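Local coordinates for inorganic pyrophosphatase (Neisseria gonorrhoeae, PDB 5TEA), which probably catalyses the magnesium-dependent hydrolysis of inorganic pyrophosphate to two phosphate ions, working as a homohexamer, at residues K61-P69 with L79-L89. Sequence-based numbering, arbitrary orientation.
With CA (calcium ion), chain I.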
loop_
_atom_site.group_PDB
_atom_site.type_symbol
_atom_site.label_atom_id
_atom_site.label_comp_id
_atom_site.label_asym_id
_atom_site.label_seq_id
_atom_site.Cartn_x
_atom_site.Cartn_y
_atom_site.Cartn_z
ATOM N N LYS B 61 11.817 9.815 -3.968
ATOM C CA LYS B 61 12.480 10.546 -2.889
ATOM C C LYS B 61 12.796 9.603 -1.732
ATOM O O LYS B 61 11.906 8.869 -1.277
ATOM C CB LYS B 61 11.612 11.700 -2.383
ATOM C CG LYS B 61 11.489 12.866 -3.339
ATOM C CD LYS B 61 12.853 13.497 -3.635
ATOM C CE LYS B 61 12.988 13.889 -5.110
ATOM N NZ LYS B 61 14.400 14.215 -5.498
ATOM N N PRO B 62 14.037 9.596 -1.221
ATOM C CA PRO B 62 14.365 8.685 -0.113
ATOM C C PRO B 62 13.877 9.167 1.243
ATOM O O PRO B 62 13.811 8.352 2.177
ATOM C CB PRO B 62 15.905 8.624 -0.155
ATOM C CG PRO B 62 16.306 9.968 -0.727
ATOM C CD PRO B 62 15.226 10.308 -1.725
ATOM N N THR B 63 13.566 10.457 1.392
ATOM C CA THR B 63 12.972 11.011 2.606
ATOM C C THR B 63 11.787 11.862 2.190
ATOM O O THR B 63 11.598 12.137 1.013
ATOM C CB THR B 63 13.951 11.898 3.386
ATOM O OG1 THR B 63 14.120 13.133 2.670
ATOM C CG2 THR B 63 15.312 11.204 3.526
ATOM N N ASN B 64 11.000 12.317 3.162
ATOM C CA ASN B 64 10.034 13.356 2.832
ATOM C C ASN B 64 10.801 14.608 2.431
ATOM O O ASN B 64 11.950 14.811 2.840
ATOM C CB ASN B 64 9.107 13.644 4.014
ATOM C CG ASN B 64 8.446 12.399 4.543
ATOM O OD1 ASN B 64 7.501 11.866 3.931
ATOM N ND2 ASN B 64 8.916 11.924 5.691
ATOM N N TYR B 65 10.169 15.444 1.609
ATOM C CA TYR B 65 10.821 16.628 1.067
ATOM C C TYR B 65 9.949 17.843 1.340
ATOM O O TYR B 65 8.765 17.848 0.994
ATOM C CB TYR B 65 11.052 16.462 -0.437
ATOM C CG TYR B 65 12.049 17.411 -1.059
ATOM C CD1 TYR B 65 13.405 17.090 -1.114
ATOM C CD2 TYR B 65 11.633 18.604 -1.640
ATOM C CE1 TYR B 65 14.315 17.945 -1.701
ATOM C CE2 TYR B 65 12.545 19.462 -2.241
ATOM C CZ TYR B 65 13.882 19.121 -2.266
ATOM O OH TYR B 65 14.799 19.951 -2.863
ATOM N N GLY B 66 10.520 18.869 1.965
ATOM C CA GLY B 66 9.729 20.054 2.252
ATOM C C GLY B 66 10.508 21.352 2.214
ATOM O O GLY B 66 11.606 21.400 1.655
ATOM N N PHE B 67 9.975 22.411 2.827
ATOM C CA PHE B 67 10.704 23.674 2.856
ATOM C C PHE B 67 10.445 24.395 4.169
ATOM O O PHE B 67 9.511 24.079 4.906
ATOM C CB PHE B 67 10.323 24.583 1.683
ATOM C CG PHE B 67 8.927 25.147 1.762
ATOM C CD1 PHE B 67 7.833 24.405 1.314
ATOM C CD2 PHE B 67 8.705 26.424 2.252
ATOM C CE1 PHE B 67 6.546 24.927 1.365
ATOM C CE2 PHE B 67 7.410 26.947 2.313
ATOM C CZ PHE B 67 6.335 26.197 1.865
ATOM N N ILE B 68 11.285 25.386 4.442
ATOM C CA ILE B 68 11.142 26.249 5.611
ATOM C C ILE B 68 10.465 27.540 5.163
ATOM O O ILE B 68 10.999 28.231 4.278
ATOM C CB ILE B 68 12.501 26.553 6.263
ATOM C CG1 ILE B 68 13.247 25.263 6.636
ATOM C CG2 ILE B 68 12.294 27.423 7.485
ATOM C CD1 ILE B 68 14.691 25.520 7.124
ATOM N N PRO B 69 9.330 27.925 5.754
ATOM C CA PRO B 69 8.680 29.179 5.345
ATOM C C PRO B 69 9.572 30.385 5.613
ATOM O O PRO B 69 10.365 30.398 6.555
ATOM C CB PRO B 69 7.409 29.237 6.211
ATOM C CG PRO B 69 7.298 27.920 6.895
ATOM C CD PRO B 69 8.635 27.250 6.865
ATOM N N LEU B 79 14.304 27.378 0.937
ATOM C CA LEU B 79 15.279 26.495 1.580
ATOM C C LEU B 79 14.649 25.128 1.804
ATOM O O LEU B 79 13.630 25.021 2.492
ATOM C CB LEU B 79 15.757 27.092 2.909
ATOM C CG LEU B 79 16.768 26.279 3.728
ATOM C CD1 LEU B 79 17.940 25.836 2.872
ATOM C CD2 LEU B 79 17.271 27.114 4.936
ATOM N N ASP B 80 15.239 24.092 1.207
ATOM C CA ASP B 80 14.634 22.770 1.184
ATOM C C ASP B 80 14.933 22.006 2.469
ATOM O O ASP B 80 15.885 22.304 3.194
ATOM C CB ASP B 80 15.141 21.951 0.004
ATOM C CG ASP B 80 15.019 22.677 -1.302
ATOM O OD1 ASP B 80 13.927 23.205 -1.622
ATOM O OD2 ASP B 80 16.037 22.687 -2.012
ATOM N N VAL B 81 14.094 21.005 2.739
ATOM C CA VAL B 81 14.169 20.181 3.943
ATOM C C VAL B 81 14.051 18.714 3.557
ATOM O O VAL B 81 13.136 18.339 2.812
ATOM C CB VAL B 81 13.063 20.529 4.957
ATOM C CG1 VAL B 81 13.131 19.582 6.173
ATOM C CG2 VAL B 81 13.186 21.980 5.411
ATOM N N LEU B 82 14.983 17.896 4.058
ATOM C CA LEU B 82 14.876 16.444 4.067
ATOM C C LEU B 82 14.347 16.042 5.442
ATOM O O LEU B 82 15.060 16.158 6.441
ATOM C CB LEU B 82 16.237 15.807 3.782
ATOM C CG LEU B 82 16.944 16.345 2.524
ATOM C CD1 LEU B 82 18.259 15.609 2.280
ATOM C CD2 LEU B 82 16.031 16.212 1.290
ATOM N N LEU B 83 13.091 15.590 5.498
ATOM C CA LEU B 83 12.432 15.238 6.748
ATOM C C LEU B 83 12.332 13.723 6.829
ATOM O O LEU B 83 11.648 13.099 6.005
ATOM C CB LEU B 83 11.046 15.874 6.833
ATOM C CG LEU B 83 10.244 15.521 8.092
ATOM C CD1 LEU B 83 10.807 16.278 9.295
ATOM C CD2 LEU B 83 8.766 15.831 7.881
ATOM N N VAL B 84 13.012 13.139 7.806
ATOM C CA VAL B 84 13.137 11.690 7.926
ATOM C C VAL B 84 12.071 11.175 8.887
ATOM O O VAL B 84 11.998 11.613 10.037
ATOM C CB VAL B 84 14.544 11.295 8.396
ATOM C CG1 VAL B 84 14.646 9.783 8.632
ATOM C CG2 VAL B 84 15.596 11.792 7.374
ATOM N N THR B 85 11.237 10.253 8.413
ATOM C CA THR B 85 10.238 9.583 9.234
ATOM C C THR B 85 10.228 8.107 8.866
ATOM O O THR B 85 10.700 7.713 7.799
ATOM C CB THR B 85 8.808 10.135 9.024
ATOM O OG1 THR B 85 8.429 9.963 7.653
ATOM C CG2 THR B 85 8.688 11.613 9.407
ATOM N N GLU B 86 9.632 7.296 9.738
ATOM C CA GLU B 86 9.469 5.878 9.414
ATOM C C GLU B 86 8.395 5.668 8.346
ATOM O O GLU B 86 8.560 4.830 7.449
ATOM C CB GLU B 86 9.141 5.080 10.685
ATOM C CG GLU B 86 10.356 4.739 11.566
ATOM C CD GLU B 86 10.695 5.790 12.643
ATOM O OE1 GLU B 86 9.775 6.337 13.309
ATOM O OE2 GLU B 86 11.909 6.053 12.832
ATOM N N GLN B 87 7.288 6.410 8.424
ATOM C CA GLN B 87 6.215 6.308 7.458
ATOM C C GLN B 87 6.028 7.636 6.722
ATOM O O GLN B 87 6.152 8.705 7.331
ATOM C CB GLN B 87 4.908 5.887 8.160
ATOM C CG GLN B 87 4.949 4.454 8.744
ATOM C CD GLN B 87 5.473 4.372 10.182
ATOM O OE1 GLN B 87 5.426 5.345 10.940
ATOM N NE2 GLN B 87 5.961 3.191 10.565
ATOM N N PRO B 88 5.741 7.608 5.420
ATOM C CA PRO B 88 5.681 8.867 4.653
ATOM C C PRO B 88 4.646 9.854 5.185
ATOM O O PRO B 88 3.570 9.477 5.662
ATOM C CB PRO B 88 5.325 8.403 3.229
ATOM C CG PRO B 88 5.765 6.984 3.165
ATOM C CD PRO B 88 5.584 6.422 4.556
ATOM N N LEU B 89 4.995 11.135 5.096
ATOM C CA LEU B 89 4.099 12.232 5.425
ATOM C C LEU B 89 3.393 12.757 4.176
ATOM O O LEU B 89 3.993 12.841 3.103
ATOM C CB LEU B 89 4.911 13.347 6.097
ATOM C CG LEU B 89 4.190 14.379 6.947
ATOM C CD1 LEU B 89 3.377 13.689 8.027
ATOM C CD2 LEU B 89 5.195 15.376 7.552
HETATM CA CA CA I . 16.523 25.235 -2.634
HETATM O O HOH W 1 14.019 21.651 -4.691
HETATM O O HOH W 2 17.636 24.929 -0.530
HETATM O O HOH W 3 15.663 23.901 -3.849
#
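Asn-64 holds its CG anti to the carbonyl carbon (chi1 -53°), so that the amide reaches Thr-85 and Leu-89 of the loop 84-89 and Leu-83 at the strand end. Tyr-65, with CG anti to its N (chi1 -163°), carries its ring back obliquely toward Leu-82 and Asp-80. The Asn-64 amide is used at both ends. ND2 donates to Thr-85 OG1 at 2.8 Å, in the amide plane, and to Leu-83 O at 3.0 Å. OD1 receives Leu-89 N at 2.9 Å in a nearly straight bond, from above the carbonyl plane, and a second bond from Ala-34 N. These bonds fix the amide's rotation and hold the loop against the strand. On the other face, Tyr-65 CD1 meets Leu-82 CD2 at 3.7 Å. Tyr-65 OH lies 3.1 Å from Asp-80 OD2, with ring and carboxylate planes 35° apart. Asp-80 OD2 binds calcium at 2.7 Å and accepts a hydrogen bond from Lys-114 NZ. Gly-66 and Val-81 exchange two backbone bonds, and Val-81 CG2 packs on Ile-68 CG1 at 3.5 Å. Strand 64-67 is flanked by strands 25-32 and 80-83. This is an antiparallel pair in the core sheet of the family I pyrophosphatase fold. It brings Tyr-65, which probably binds substrate, beside Asp-80 of the calcium site, with Asp-73, Asp-77, the Glu-78 backbone O and Asp-112; Asp-80 and Asp-112 probably bind magnesium in the active site.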